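Local coordinates for periplasmic oligopeptide-binding protein (Burkholderia pseudomallei, PDB 3ZS6) that binds oligopeptides in the bacterial periplasm and probably hands them to an ABC transporter for uptake into the cell, at residues V429-P434 with D461-D466; D412-F417 with A454-A459; L259-Y264 with L306-V311; D270-D275 with L349-T354; S99-L104 with S424-V429. All blocks are in the same frame, centred on the assembly; numbering follows the deposited sequence.

In the fold
The protein has the two-lobed fold of periplasmic peptide-binding proteins, and four of the five contacts lie within residues 259-466. Contacts 1 and 2 share helix 449-464, their centres about 12 Å apart, and their segments alternate along the chain. Contact 3 touches contact 2 through Phe416, Phe417, Met307 and Pro308, with centres about 12 Å apart. Contacts 3 and 4 have centres about 24 Å apart. Both reach the same mixed sheet, through strands 260-266 and 350-356; they too alternate, and both fall between the two segments of contact 5. That last contact probably joins the two lobes beside the bound peptide, and it shares Val429 with contact 1.

Contact 1. Residues V429-P434 with D461-D466; sequences VGYCNP and DLAMND
Asn433, the N-cap residue of helix 434-443, and Tyr431 two residues before it both meet Asp466 in the loop beyond helix 449-464, so that the start of one helix is tied to the chain leaving the next. The side chain of Asn433 does two jobs: OD1 accepts weak capping bonds from Lys435 N and Val436 N, while ND2 donates to Asp466 OD2 at 3.2 Å. An asparagine suits the place because its amide offers an acceptor for the cap and a donor for the carboxylate. Its amide and the carboxylate are nearly coplanar, and ND2 approaches OD2 almost in line with the C-O bond.

Tyr431 supplies the shorter bond, OH to Asp466 OD2 at 2.6 Å, arriving on the anti side of the carboxylate. With CG anti to its backbone N (chi1 178°), the tyrosine extends across to the other segment. Two donors on one oxygen should help stabilise the charged carboxylate. Ala463 is small enough to let the phenol in: its CA lies 3.6 Å from Tyr431 OH. Nearby, Cys432 is held by its disulfide to Cys422, and Leu462 and Ala463 pack on Val436 of the capped helix. The ring and carboxylate planes stand 62° apart, with Asp466 CB 3.7 Å from Tyr431 CE1.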
# COMPACT_ATOMS: atom_id res chain seq x y z
N VAL A 429 -13.11 -2.36 6.08
CA VAL A 429 -14.55 -2.13 5.90
C VAL A 429 -15.40 -3.17 6.63
O VAL A 429 -16.58 -2.93 6.93
CB VAL A 429 -14.98 -2.07 4.42
CG1 VAL A 429 -14.17 -1.00 3.68
CG2 VAL A 429 -14.82 -3.46 3.75
N GLY A 430 -14.81 -4.32 6.92
CA GLY A 430 -15.46 -5.36 7.71
C GLY A 430 -16.34 -6.26 6.87
O GLY A 430 -17.38 -6.74 7.33
N TYR A 431 -15.94 -6.50 5.63
CA TYR A 431 -16.71 -7.33 4.72
C TYR A 431 -16.35 -8.78 4.95
O TYR A 431 -15.21 -9.09 5.31
CB TYR A 431 -16.41 -6.92 3.28
CG TYR A 431 -17.11 -7.71 2.20
CD1 TYR A 431 -18.46 -7.51 1.92
CD2 TYR A 431 -16.41 -8.62 1.42
CE1 TYR A 431 -19.09 -8.22 0.91
CE2 TYR A 431 -17.03 -9.33 0.41
CZ TYR A 431 -18.37 -9.13 0.16
OH TYR A 431 -18.98 -9.84 -0.85
N CYS A 432 -17.32 -9.68 4.79
CA CYS A 432 -17.04 -11.11 4.86
C CYS A 432 -18.01 -11.92 4.02
O CYS A 432 -19.20 -12.00 4.34
CB CYS A 432 -17.05 -11.61 6.30
SG CYS A 432 -16.80 -13.42 6.45
N ASN A 433 -17.50 -12.50 2.94
CA ASN A 433 -18.30 -13.36 2.09
C ASN A 433 -17.58 -14.69 1.86
O ASN A 433 -16.70 -14.78 1.00
CB ASN A 433 -18.61 -12.68 0.75
CG ASN A 433 -19.59 -13.49 -0.10
OD1 ASN A 433 -19.59 -14.73 -0.07
ND2 ASN A 433 -20.43 -12.79 -0.86
N PRO A 434 -17.96 -15.71 2.65
CA PRO A 434 -17.35 -17.05 2.66
C PRO A 434 -17.26 -17.66 1.26
O PRO A 434 -16.31 -18.37 0.97
CB PRO A 434 -18.30 -17.87 3.53
CG PRO A 434 -18.94 -16.86 4.43
CD PRO A 434 -19.09 -15.62 3.59
N ASP A 461 -15.50 -10.29 -9.04
CA ASP A 461 -16.83 -9.85 -9.50
C ASP A 461 -17.89 -10.09 -8.43
O ASP A 461 -18.74 -9.23 -8.17
CB ASP A 461 -17.25 -10.60 -10.77
CG ASP A 461 -16.41 -10.25 -11.98
OD1 ASP A 461 -15.63 -9.26 -11.93
OD2 ASP A 461 -16.54 -10.96 -13.00
N LEU A 462 -17.87 -11.27 -7.83
CA LEU A 462 -18.86 -11.62 -6.82
C LEU A 462 -18.82 -10.63 -5.66
O LEU A 462 -19.85 -10.12 -5.22
CB LEU A 462 -18.64 -13.04 -6.30
CG LEU A 462 -19.71 -13.57 -5.34
CD1 LEU A 462 -21.08 -13.50 -6.01
CD2 LEU A 462 -19.39 -15.00 -4.88
N ALA A 463 -17.61 -10.36 -5.17
CA ALA A 463 -17.43 -9.38 -4.09
C ALA A 463 -17.90 -7.98 -4.48
O ALA A 463 -18.56 -7.31 -3.69
CB ALA A 463 -15.99 -9.35 -3.64
N MET A 464 -17.54 -7.52 -5.68
CA MET A 464 -17.85 -6.14 -6.06
C MET A 464 -19.36 -5.92 -6.28
O MET A 464 -19.86 -4.81 -6.14
CB MET A 464 -17.06 -5.70 -7.30
CG MET A 464 -15.55 -5.60 -7.09
SD MET A 464 -15.06 -4.45 -5.78
CE MET A 464 -14.89 -5.57 -4.39
N ASN A 465 -20.07 -6.99 -6.63
CA ASN A 465 -21.53 -6.92 -6.73
C ASN A 465 -22.17 -6.63 -5.38
O ASN A 465 -23.33 -6.23 -5.30
CB ASN A 465 -22.11 -8.19 -7.35
CG ASN A 465 -21.94 -8.22 -8.86
OD1 ASN A 465 -22.28 -7.26 -9.55
ND2 ASN A 465 -21.42 -9.32 -9.38
N ASP A 466 -21.40 -6.81 -4.31
CA ASP A 466 -21.84 -6.46 -2.96
C ASP A 466 -21.46 -5.02 -2.58
O ASP A 466 -21.89 -4.52 -1.54
CB ASP A 466 -21.29 -7.46 -1.94
CG ASP A 466 -22.02 -8.81 -1.98
OD1 ASP A 466 -23.10 -8.90 -2.60
OD2 ASP A 466 -21.51 -9.79 -1.38

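Contact 2. Residues D412-F417 with A454-A459; sequences DAMTFF and ALLTQA
Phe417 and Leu456 carry most of the apolar contact. The ring touches the leucine through CE2, which lies 4.0 Å from Leu456 CD2, and its CZ reaches the methyl of Ala459 at 3.9 Å. Leu456 has CG anti to its carbonyl carbon (chi1 -67°), and chi2 of -175° sends CD1 on to Ala413, 4.3 Å from its CB. That leaves Leu456 CD2 between the phenyl ring and Met414, whose SD is 4.5 Å away. The branched leucine thus fills the space between three side chains. Ala413, with its CA 7.6 Å from Leu456 CA, is short enough to face the leucine directly, and the small methyl of Ala459 leaves room for the ring.

These groups join the short, weakly bonded helix around 414-417 to the buried side of the long helix 449-464, on which Leu456 and Ala459 stand three residues apart and so face the same way. Met307 from the loop of contact 3 also packs on Phe417, and Val440 and Ala443 of helix 434-443 cover Met414 and Leu456 respectively.

No hydrogen bond crosses the contact. Leu456 O lies in the ring plane at the edge of Phe417, 3.4 Å from CZ, where it meets the slightly positive C-H rim. Within residues 412-417, Asp412 OD2 caps the helical turn by accepting from Met414 N at 3.1 Å, the N-H coming from above the carboxylate plane at a fairly straight 161°. The same oxygen forms a salt bridge with Arg452 of helix 449-464.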
# COMPACT_ATOMS: atom_id res chain seq x y z
N ASP A 412 0.14 -9.31 -8.24
CA ASP A 412 -0.83 -10.38 -8.38
C ASP A 412 -2.13 -9.96 -7.70
O ASP A 412 -2.12 -9.23 -6.71
CB ASP A 412 -0.32 -11.68 -7.78
CG ASP A 412 -1.32 -12.81 -7.93
OD1 ASP A 412 -1.47 -13.32 -9.06
OD2 ASP A 412 -1.98 -13.18 -6.93
N ALA A 413 -3.25 -10.44 -8.25
CA ALA A 413 -4.56 -10.03 -7.76
C ALA A 413 -4.74 -10.27 -6.26
O ALA A 413 -5.56 -9.61 -5.62
CB ALA A 413 -5.67 -10.74 -8.55
N MET A 414 -3.99 -11.22 -5.70
CA MET A 414 -4.13 -11.56 -4.28
C MET A 414 -3.93 -10.36 -3.35
O MET A 414 -4.52 -10.30 -2.28
CB MET A 414 -3.17 -12.70 -3.89
CG MET A 414 -3.66 -14.11 -4.27
SD MET A 414 -5.33 -14.52 -3.68
CE MET A 414 -5.07 -14.69 -1.93
N THR A 415 -3.09 -9.41 -3.75
CA THR A 415 -2.83 -8.26 -2.87
C THR A 415 -4.10 -7.44 -2.64
O THR A 415 -4.29 -6.86 -1.56
CB THR A 415 -1.69 -7.36 -3.40
OG1 THR A 415 -1.46 -6.29 -2.47
CG2 THR A 415 -2.03 -6.77 -4.76
N PHE A 416 -4.99 -7.41 -3.63
CA PHE A 416 -6.22 -6.64 -3.50
C PHE A 416 -7.27 -7.43 -2.71
O PHE A 416 -8.12 -6.85 -2.01
CB PHE A 416 -6.73 -6.20 -4.87
CG PHE A 416 -5.88 -5.14 -5.51
CD1 PHE A 416 -5.97 -3.81 -5.10
CD2 PHE A 416 -4.96 -5.46 -6.49
CE1 PHE A 416 -5.19 -2.82 -5.67
CE2 PHE A 416 -4.15 -4.48 -7.06
CZ PHE A 416 -4.27 -3.16 -6.65
N PHE A 417 -7.21 -8.76 -2.79
CA PHE A 417 -8.08 -9.59 -1.97
C PHE A 417 -7.83 -9.39 -0.46
O PHE A 417 -8.70 -9.68 0.35
CB PHE A 417 -8.00 -11.07 -2.36
CG PHE A 417 -8.86 -11.43 -3.57
CD1 PHE A 417 -10.25 -11.46 -3.47
CD2 PHE A 417 -8.27 -11.77 -4.79
CE1 PHE A 417 -11.04 -11.80 -4.58
CE2 PHE A 417 -9.05 -12.11 -5.90
CZ PHE A 417 -10.44 -12.12 -5.79
N ALA A 454 -9.43 -17.36 -13.87
CA ALA A 454 -10.86 -17.43 -14.06
C ALA A 454 -11.58 -17.39 -12.72
O ALA A 454 -12.53 -16.63 -12.54
CB ALA A 454 -11.23 -18.69 -14.83
N LEU A 455 -11.11 -18.21 -11.79
CA LEU A 455 -11.72 -18.28 -10.47
C LEU A 455 -11.52 -16.99 -9.67
O LEU A 455 -12.42 -16.56 -8.95
CB LEU A 455 -11.17 -19.49 -9.69
CG LEU A 455 -11.61 -20.86 -10.22
CD1 LEU A 455 -11.16 -21.99 -9.29
CD2 LEU A 455 -13.12 -20.90 -10.40
N LEU A 456 -10.35 -16.36 -9.79
CA LEU A 456 -10.12 -15.11 -9.08
C LEU A 456 -10.99 -13.99 -9.64
O LEU A 456 -11.46 -13.12 -8.90
CB LEU A 456 -8.64 -14.71 -9.11
CG LEU A 456 -7.67 -15.61 -8.36
CD1 LEU A 456 -6.26 -15.01 -8.38
CD2 LEU A 456 -8.13 -15.84 -6.92
N THR A 457 -11.21 -14.01 -10.95
CA THR A 457 -12.06 -13.04 -11.61
C THR A 457 -13.49 -13.22 -11.12
O THR A 457 -14.18 -12.24 -10.78
CB THR A 457 -12.01 -13.18 -13.14
OG1 THR A 457 -10.68 -12.97 -13.60
CG2 THR A 457 -12.94 -12.18 -13.81
N GLN A 458 -13.94 -14.47 -11.07
CA GLN A 458 -15.27 -14.78 -10.58
C GLN A 458 -15.45 -14.30 -9.14
O GLN A 458 -16.45 -13.66 -8.82
CB GLN A 458 -15.56 -16.28 -10.69
CG GLN A 458 -16.94 -16.66 -10.17
CD GLN A 458 -17.19 -18.15 -10.20
OE1 GLN A 458 -16.33 -18.93 -10.61
NE2 GLN A 458 -18.37 -18.56 -9.76
N ALA A 459 -14.47 -14.59 -8.29
CA ALA A 459 -14.51 -14.14 -6.90
C ALA A 459 -14.50 -12.61 -6.76
O ALA A 459 -15.22 -12.06 -5.92
CB ALA A 459 -13.35 -14.75 -6.12

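Contact 3. Residues L259-Y264 with L306-V311; sequences LATYYY and LMPKGV
Thr261 spans the gap between strand 260-266 and the loop 306-311 with a hydroxyl bond to Leu306 O, OG1 to O 2.8 Å. Its chi1 of -56° sets OG1 anti to its own carbonyl carbon and turned to the loop, while CG2 takes the place anti to the backbone N. The hydroxyl meets the carbonyl from above its plane. A threonine suits this inner strand of the mixed sheet: its branched carbon fits extended backbone, and its oxygen serves the loop.

Pro308 brings CG of its ring against the strand, 3.8 Å from Thr261 OG1 and 3.9 Å from Ala260 N. Pro308 also opens a type II turn that ends at Val311, with Gly310 at the position whose positive phi other residues resist. Leu259 reaches over this turn. Because its chi2 of 175° extends CD1 onward, Leu259 CD2 branches off to the loop and rests 4.1 Å from Val311 CB and 4.4 Å from Pro308 CB.

Leu306 is held at both polar backbone atoms, its N by His460 and its O by Thr261. Both backbone polar atoms of this buried residue therefore have partners, while Leu259 CD2 packs on Pro308 and Val311 next to the polar bond.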
# COMPACT_ATOMS: atom_id res chain seq x y z
N LEU A 259 -0.24 0.42 -10.08
CA LEU A 259 -1.09 -0.69 -9.67
C LEU A 259 -1.67 -0.33 -8.31
O LEU A 259 -1.24 -0.85 -7.28
CB LEU A 259 -0.30 -2.01 -9.60
CG LEU A 259 0.10 -2.66 -10.92
CD1 LEU A 259 0.99 -3.90 -10.69
CD2 LEU A 259 -1.13 -3.02 -11.76
N ALA A 260 -2.62 0.59 -8.32
CA ALA A 260 -3.13 1.16 -7.08
C ALA A 260 -4.52 1.73 -7.33
O ALA A 260 -4.79 2.28 -8.39
CB ALA A 260 -2.17 2.25 -6.57
N THR A 261 -5.41 1.58 -6.34
CA THR A 261 -6.81 1.97 -6.50
C THR A 261 -7.24 2.96 -5.42
O THR A 261 -6.99 2.75 -4.23
CB THR A 261 -7.73 0.72 -6.43
OG1 THR A 261 -7.32 -0.23 -7.42
CG2 THR A 261 -9.20 1.09 -6.66
N TYR A 262 -7.88 4.04 -5.86
CA TYR A 262 -8.41 5.07 -4.98
C TYR A 262 -9.88 4.73 -4.75
O TYR A 262 -10.63 4.51 -5.71
CB TYR A 262 -8.26 6.43 -5.67
CG TYR A 262 -8.56 7.67 -4.84
CD1 TYR A 262 -9.85 7.96 -4.40
CD2 TYR A 262 -7.56 8.59 -4.55
CE1 TYR A 262 -10.12 9.11 -3.67
CE2 TYR A 262 -7.82 9.75 -3.83
CZ TYR A 262 -9.11 10.01 -3.39
OH TYR A 262 -9.37 11.16 -2.67
N TYR A 263 -10.29 4.67 -3.49
CA TYR A 263 -11.65 4.24 -3.18
C TYR A 263 -12.14 4.76 -1.84
O TYR A 263 -11.34 5.16 -0.97
CB TYR A 263 -11.75 2.71 -3.22
CG TYR A 263 -11.07 1.99 -2.07
CD1 TYR A 263 -11.77 1.71 -0.90
CD2 TYR A 263 -9.74 1.59 -2.15
CE1 TYR A 263 -11.16 1.04 0.16
CE2 TYR A 263 -9.11 0.92 -1.10
CZ TYR A 263 -9.83 0.65 0.06
OH TYR A 263 -9.23 -0.02 1.10
N TYR A 264 -13.46 4.75 -1.67
CA TYR A 264 -14.05 5.15 -0.41
C TYR A 264 -14.41 3.94 0.43
O TYR A 264 -15.15 3.04 0.01
CB TYR A 264 -15.27 6.05 -0.62
CG TYR A 264 -14.94 7.51 -0.86
CD1 TYR A 264 -13.67 8.01 -0.64
CD2 TYR A 264 -15.91 8.39 -1.31
CE1 TYR A 264 -13.37 9.36 -0.87
CE2 TYR A 264 -15.63 9.73 -1.53
CZ TYR A 264 -14.36 10.21 -1.31
OH TYR A 264 -14.09 11.56 -1.53
N LEU A 306 -11.78 -3.34 -7.39
CA LEU A 306 -10.46 -3.19 -6.76
C LEU A 306 -9.30 -3.47 -7.71
O LEU A 306 -8.21 -2.92 -7.53
CB LEU A 306 -10.34 -4.10 -5.53
CG LEU A 306 -11.32 -3.85 -4.37
CD1 LEU A 306 -11.13 -4.92 -3.28
CD2 LEU A 306 -11.14 -2.45 -3.80
N MET A 307 -9.51 -4.33 -8.71
CA MET A 307 -8.44 -4.74 -9.61
C MET A 307 -8.18 -3.71 -10.70
O MET A 307 -9.03 -3.49 -11.56
CB MET A 307 -8.75 -6.10 -10.27
CG MET A 307 -9.09 -7.23 -9.31
SD MET A 307 -7.69 -7.74 -8.29
CE MET A 307 -8.54 -8.77 -7.10
N PRO A 308 -6.99 -3.09 -10.69
CA PRO A 308 -6.63 -2.18 -11.79
C PRO A 308 -6.43 -2.99 -13.07
O PRO A 308 -5.96 -4.13 -13.00
CB PRO A 308 -5.29 -1.58 -11.34
CG PRO A 308 -5.10 -1.99 -9.90
CD PRO A 308 -5.90 -3.24 -9.71
N LYS A 309 -6.79 -2.44 -14.22
CA LYS A 309 -6.52 -3.13 -15.47
C LYS A 309 -5.01 -3.38 -15.56
O LYS A 309 -4.21 -2.48 -15.31
CB LYS A 309 -7.00 -2.31 -16.66
CG LYS A 309 -6.71 -2.95 -18.01
CD LYS A 309 -7.04 -2.02 -19.17
CE LYS A 309 -8.52 -1.71 -19.26
NZ LYS A 309 -8.86 -0.93 -20.49
N GLY A 310 -4.63 -4.61 -15.89
CA GLY A 310 -3.22 -4.93 -16.04
C GLY A 310 -2.61 -5.77 -14.93
O GLY A 310 -1.55 -6.36 -15.11
N VAL A 311 -3.27 -5.84 -13.77
CA VAL A 311 -2.75 -6.64 -12.68
C VAL A 311 -2.82 -8.13 -13.01
O VAL A 311 -3.84 -8.61 -13.50
CB VAL A 311 -3.49 -6.35 -11.36
CG1 VAL A 311 -4.91 -6.94 -11.40
CG2 VAL A 311 -2.70 -6.90 -10.18

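Contact 4. Residues D270-D275 with L349-T354; sequences DPALKD and LTFTLT
A carboxylate oxygen at the rim of a phenyl ring marks this contact: Asp270 OD1 lies in the plane of Phe351, 4.0 Å from CE1, while two backbone N-H groups grip the same oxygen. Ala272 N reaches OD1 at 2.7 Å from above the carboxylate plane, making an Asx turn, and Leu273 N donates to it at 2.9 Å from the anti side, which completes an Asx motif. Aspartate suits the place: its short side chain, with chi1 of 178°, puts the carboxylate beside its own carbonyl carbon, on the side of the turn that follows.

The turn presents its apolar side chains to Phe351 of strand 350-356 and Leu349 just before it. Leu273 and Phe351 run alongside each other, pointing opposite ways, with Leu273 CD2 3.6 Å from Phe351 CZ and Leu273 CG 3.7 Å from Phe351 CE1. Ala272 is small enough to fit between Leu349 and the ring edge, its CB 3.7 Å from Leu349 CD2. Phe351 also packs against Ile401 of the neighbouring parallel strand 401-407.

Gln400 links the two segments a second time, its NE2 donating to Asp270 OD2 and its OE1 accepting from Thr352 N. Both carboxylate oxygens therefore have N-H donors, which probably eases the cost of burying an acidic group beside an aromatic ring and leucine methyls.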
# COMPACT_ATOMS: atom_id res chain seq x y z
N ASP A 270 -22.20 -0.32 9.76
CA ASP A 270 -23.11 0.82 9.94
C ASP A 270 -24.54 0.34 9.72
O ASP A 270 -24.79 -0.48 8.85
CB ASP A 270 -22.77 1.96 8.98
CG ASP A 270 -23.73 3.15 9.11
OD1 ASP A 270 -24.78 3.13 8.44
OD2 ASP A 270 -23.42 4.11 9.86
N PRO A 271 -25.48 0.86 10.53
CA PRO A 271 -26.89 0.46 10.47
C PRO A 271 -27.52 0.68 9.09
O PRO A 271 -28.44 -0.04 8.74
CB PRO A 271 -27.55 1.36 11.52
CG PRO A 271 -26.45 1.66 12.49
CD PRO A 271 -25.21 1.79 11.65
N ALA A 272 -27.03 1.65 8.32
CA ALA A 272 -27.52 1.85 6.96
C ALA A 272 -26.57 1.24 5.92
O ALA A 272 -27.01 0.60 4.96
CB ALA A 272 -27.73 3.33 6.68
N LEU A 273 -25.27 1.42 6.12
CA LEU A 273 -24.28 0.94 5.16
C LEU A 273 -24.15 -0.57 5.17
O LEU A 273 -23.58 -1.16 4.25
CB LEU A 273 -22.92 1.62 5.39
CG LEU A 273 -22.89 3.14 5.24
CD1 LEU A 273 -21.53 3.70 5.66
CD2 LEU A 273 -23.25 3.59 3.81
N LYS A 274 -24.70 -1.21 6.20
CA LYS A 274 -24.74 -2.67 6.24
C LYS A 274 -25.64 -3.23 5.14
O LYS A 274 -25.56 -4.41 4.80
CB LYS A 274 -25.21 -3.17 7.61
CG LYS A 274 -26.69 -2.91 7.89
CD LYS A 274 -27.10 -3.57 9.20
CE LYS A 274 -28.60 -3.44 9.44
NZ LYS A 274 -29.03 -4.24 10.63
N ASP A 275 -26.51 -2.38 4.59
CA ASP A 275 -27.41 -2.82 3.53
C ASP A 275 -26.77 -2.60 2.15
O ASP A 275 -26.52 -1.47 1.75
CB ASP A 275 -28.76 -2.08 3.62
CG ASP A 275 -29.80 -2.63 2.65
OD1 ASP A 275 -29.43 -3.07 1.54
OD2 ASP A 275 -31.01 -2.61 2.99
N LEU A 349 -30.80 10.07 4.70
CA LEU A 349 -29.52 9.63 5.24
C LEU A 349 -28.53 10.77 5.42
O LEU A 349 -28.37 11.62 4.53
CB LEU A 349 -28.90 8.56 4.35
CG LEU A 349 -29.58 7.19 4.34
CD1 LEU A 349 -29.06 6.34 3.18
CD2 LEU A 349 -29.39 6.49 5.68
N THR A 350 -27.86 10.78 6.56
CA THR A 350 -26.74 11.68 6.78
C THR A 350 -25.52 10.88 7.22
O THR A 350 -25.61 10.07 8.14
CB THR A 350 -27.07 12.74 7.84
OG1 THR A 350 -28.16 13.54 7.36
CG2 THR A 350 -25.87 13.65 8.10
N PHE A 351 -24.38 11.11 6.56
CA PHE A 351 -23.12 10.47 6.93
C PHE A 351 -22.02 11.51 7.15
O PHE A 351 -22.12 12.64 6.67
CB PHE A 351 -22.63 9.51 5.83
CG PHE A 351 -23.58 8.40 5.51
CD1 PHE A 351 -23.77 7.36 6.40
CD2 PHE A 351 -24.28 8.40 4.31
CE1 PHE A 351 -24.64 6.33 6.10
CE2 PHE A 351 -25.16 7.38 4.01
CZ PHE A 351 -25.33 6.34 4.91
N THR A 352 -20.98 11.11 7.85
CA THR A 352 -19.76 11.90 7.92
C THR A 352 -18.75 11.31 6.94
O THR A 352 -18.54 10.09 6.91
CB THR A 352 -19.19 11.94 9.35
OG1 THR A 352 -20.07 12.69 10.20
CG2 THR A 352 -17.81 12.59 9.38
N LEU A 353 -18.15 12.17 6.12
CA LEU A 353 -17.13 11.74 5.15
C LEU A 353 -15.75 12.22 5.61
O LEU A 353 -15.44 13.42 5.58
CB LEU A 353 -17.45 12.26 3.75
CG LEU A 353 -16.43 12.12 2.61
CD1 LEU A 353 -15.95 10.69 2.46
CD2 LEU A 353 -17.02 12.62 1.29
N THR A 354 -14.93 11.29 6.07
CA THR A 354 -13.63 11.66 6.62
C THR A 354 -12.50 11.40 5.62
O THR A 354 -12.47 10.36 4.97
CB THR A 354 -13.36 10.88 7.91
OG1 THR A 354 -14.48 11.04 8.80
CG2 THR A 354 -12.09 11.38 8.59

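Contact 5. Residues S99-L104 with S424-V429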
# COMPACT_ATOMS: atom_id res chain seq x y z
N SER A 99 0.51 -6.40 15.32
CA SER A 99 0.70 -5.90 13.95
C SER A 99 -0.62 -5.77 13.20
O SER A 99 -1.47 -6.66 13.26
CB SER A 99 1.62 -6.81 13.14
OG SER A 99 1.79 -6.30 11.82
N LYS A 100 -0.77 -4.67 12.47
CA LYS A 100 -1.90 -4.52 11.55
C LYS A 100 -1.57 -5.06 10.16
O LYS A 100 -2.39 -4.95 9.24
CB LYS A 100 -2.33 -3.05 11.46
CG LYS A 100 -3.02 -2.53 12.71
CD LYS A 100 -4.28 -3.33 13.00
CE LYS A 100 -5.17 -2.64 14.02
NZ LYS A 100 -6.45 -3.40 14.24
N TYR A 101 -0.39 -5.64 10.00
CA TYR A 101 0.02 -6.13 8.68
C TYR A 101 0.40 -7.59 8.65
O TYR A 101 1.37 -7.97 8.02
CB TYR A 101 1.16 -5.28 8.10
CG TYR A 101 0.96 -4.91 6.64
CD1 TYR A 101 0.20 -3.80 6.29
CD2 TYR A 101 1.51 -5.68 5.62
CE1 TYR A 101 0.00 -3.45 4.97
CE2 TYR A 101 1.32 -5.33 4.27
CZ TYR A 101 0.56 -4.21 3.97
OH TYR A 101 0.34 -3.83 2.66
N THR A 102 -0.40 -8.43 9.32
CA THR A 102 -0.14 -9.87 9.31
C THR A 102 -0.41 -10.51 7.95
O THR A 102 -0.06 -11.66 7.71
CB THR A 102 -0.97 -10.59 10.39
OG1 THR A 102 -2.35 -10.27 10.23
CG2 THR A 102 -0.52 -10.17 11.80
N ILE A 103 -1.04 -9.76 7.04
CA ILE A 103 -1.41 -10.32 5.74
C ILE A 103 -0.23 -10.91 4.97
O ILE A 103 -0.37 -11.94 4.30
CB ILE A 103 -2.15 -9.29 4.85
CG1 ILE A 103 -1.30 -8.03 4.68
CG2 ILE A 103 -3.53 -8.95 5.45
CD1 ILE A 103 -1.88 -7.01 3.70
N LEU A 104 0.94 -10.27 5.05
CA LEU A 104 2.10 -10.74 4.29
C LEU A 104 2.66 -12.08 4.79
O LEU A 104 3.15 -12.88 3.99
CB LEU A 104 3.21 -9.69 4.25
CG LEU A 104 2.97 -8.51 3.30
CD1 LEU A 104 4.18 -7.59 3.24
CD2 LEU A 104 2.59 -9.02 1.93
N SER A 424 -9.13 -10.63 7.33
CA SER A 424 -7.83 -10.05 6.97
C SER A 424 -7.52 -8.81 7.82
O SER A 424 -8.42 -8.02 8.11
CB SER A 424 -7.81 -9.66 5.49
OG SER A 424 -6.78 -8.73 5.25
N SER A 425 -6.26 -8.64 8.19
CA SER A 425 -5.86 -7.50 9.01
C SER A 425 -6.03 -6.16 8.29
O SER A 425 -6.06 -5.11 8.92
CB SER A 425 -4.41 -7.67 9.51
OG SER A 425 -3.46 -7.34 8.50
N GLN A 426 -6.13 -6.19 6.97
CA GLN A 426 -6.31 -4.96 6.21
C GLN A 426 -7.71 -4.87 5.57
O GLN A 426 -7.97 -4.00 4.73
CB GLN A 426 -5.19 -4.78 5.17
CG GLN A 426 -3.84 -4.39 5.77
CD GLN A 426 -3.84 -2.97 6.32
OE1 GLN A 426 -4.39 -2.05 5.71
NE2 GLN A 426 -3.22 -2.78 7.48
N ASN A 427 -8.59 -5.78 5.96
CA ASN A 427 -10.01 -5.66 5.65
C ASN A 427 -10.65 -4.75 6.69
O ASN A 427 -11.16 -5.20 7.73
CB ASN A 427 -10.66 -7.05 5.64
CG ASN A 427 -12.14 -7.02 5.25
OD1 ASN A 427 -12.82 -6.00 5.40
ND2 ASN A 427 -12.64 -8.15 4.77
N THR A 428 -10.58 -3.45 6.45
CA THR A 428 -11.06 -2.49 7.44
C THR A 428 -12.55 -2.19 7.29
O THR A 428 -13.20 -1.83 8.27
CB THR A 428 -10.22 -1.18 7.42
OG1 THR A 428 -10.30 -0.55 6.14
CG2 THR A 428 -8.75 -1.46 7.76
N VAL A 429 -13.11 -2.36 6.08
CA VAL A 429 -14.55 -2.13 5.90
C VAL A 429 -15.40 -3.17 6.63
O VAL A 429 -16.58 -2.93 6.93
CB VAL A 429 -14.98 -2.07 4.42
CG1 VAL A 429 -14.17 -1.00 3.68
CG2 VAL A 429 -14.82 -3.46 3.75
O HOH W 1 -4.29 -10.84 8.37
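Lys100 O is gripped from opposite faces of its carbonyl plane by two side chains of the 424-427 turn. Ser425 OG donates to it at 2.7 Å and Gln426 NE2 at 2.9 Å, the latter with a fairly straight N-H at 162°. Serine is short enough for its hydroxyl to reach the carbonyl from the turn; chi1 of 78° places OG between its own backbone N and carbonyl carbon. The longer glutamine has a chain that bends at chi2 (-70°) to bring its amide back to the same oxygen, and NE2 also donates to Glu24.

Ser424 to Asn427 form a type I turn, reinforced by an ST turn in which Gln426 N donates to Ser424 OG; that hydroxyl is also bonded to Asp418 O. Ile103 packs along the turn, its CG2 3.3 Å from Ser424 OG and its CD1 3.9 Å from Gln426 CG. Tyr101 crosses Gln426 at about a right angle, Tyr101 CE1 4.0 Å from Gln426 CG. A water bonded to Thr102 OG1 at 2.7 Å accepts from Ser425 N at 3.0 Å, adding an indirect link.

As in related OppA proteins, these segments probably belong to different domains that close around the ligand. The bound peptide is close by: Tyr101 OH bonds Asp409 and, weakly, the peptide backbone, and Gln426 packs on an apolar peptide side chain. The polar link, probably between domains, rests on two side-chain donors, one carbonyl and a water, which would be consistent with an interface able to open and close.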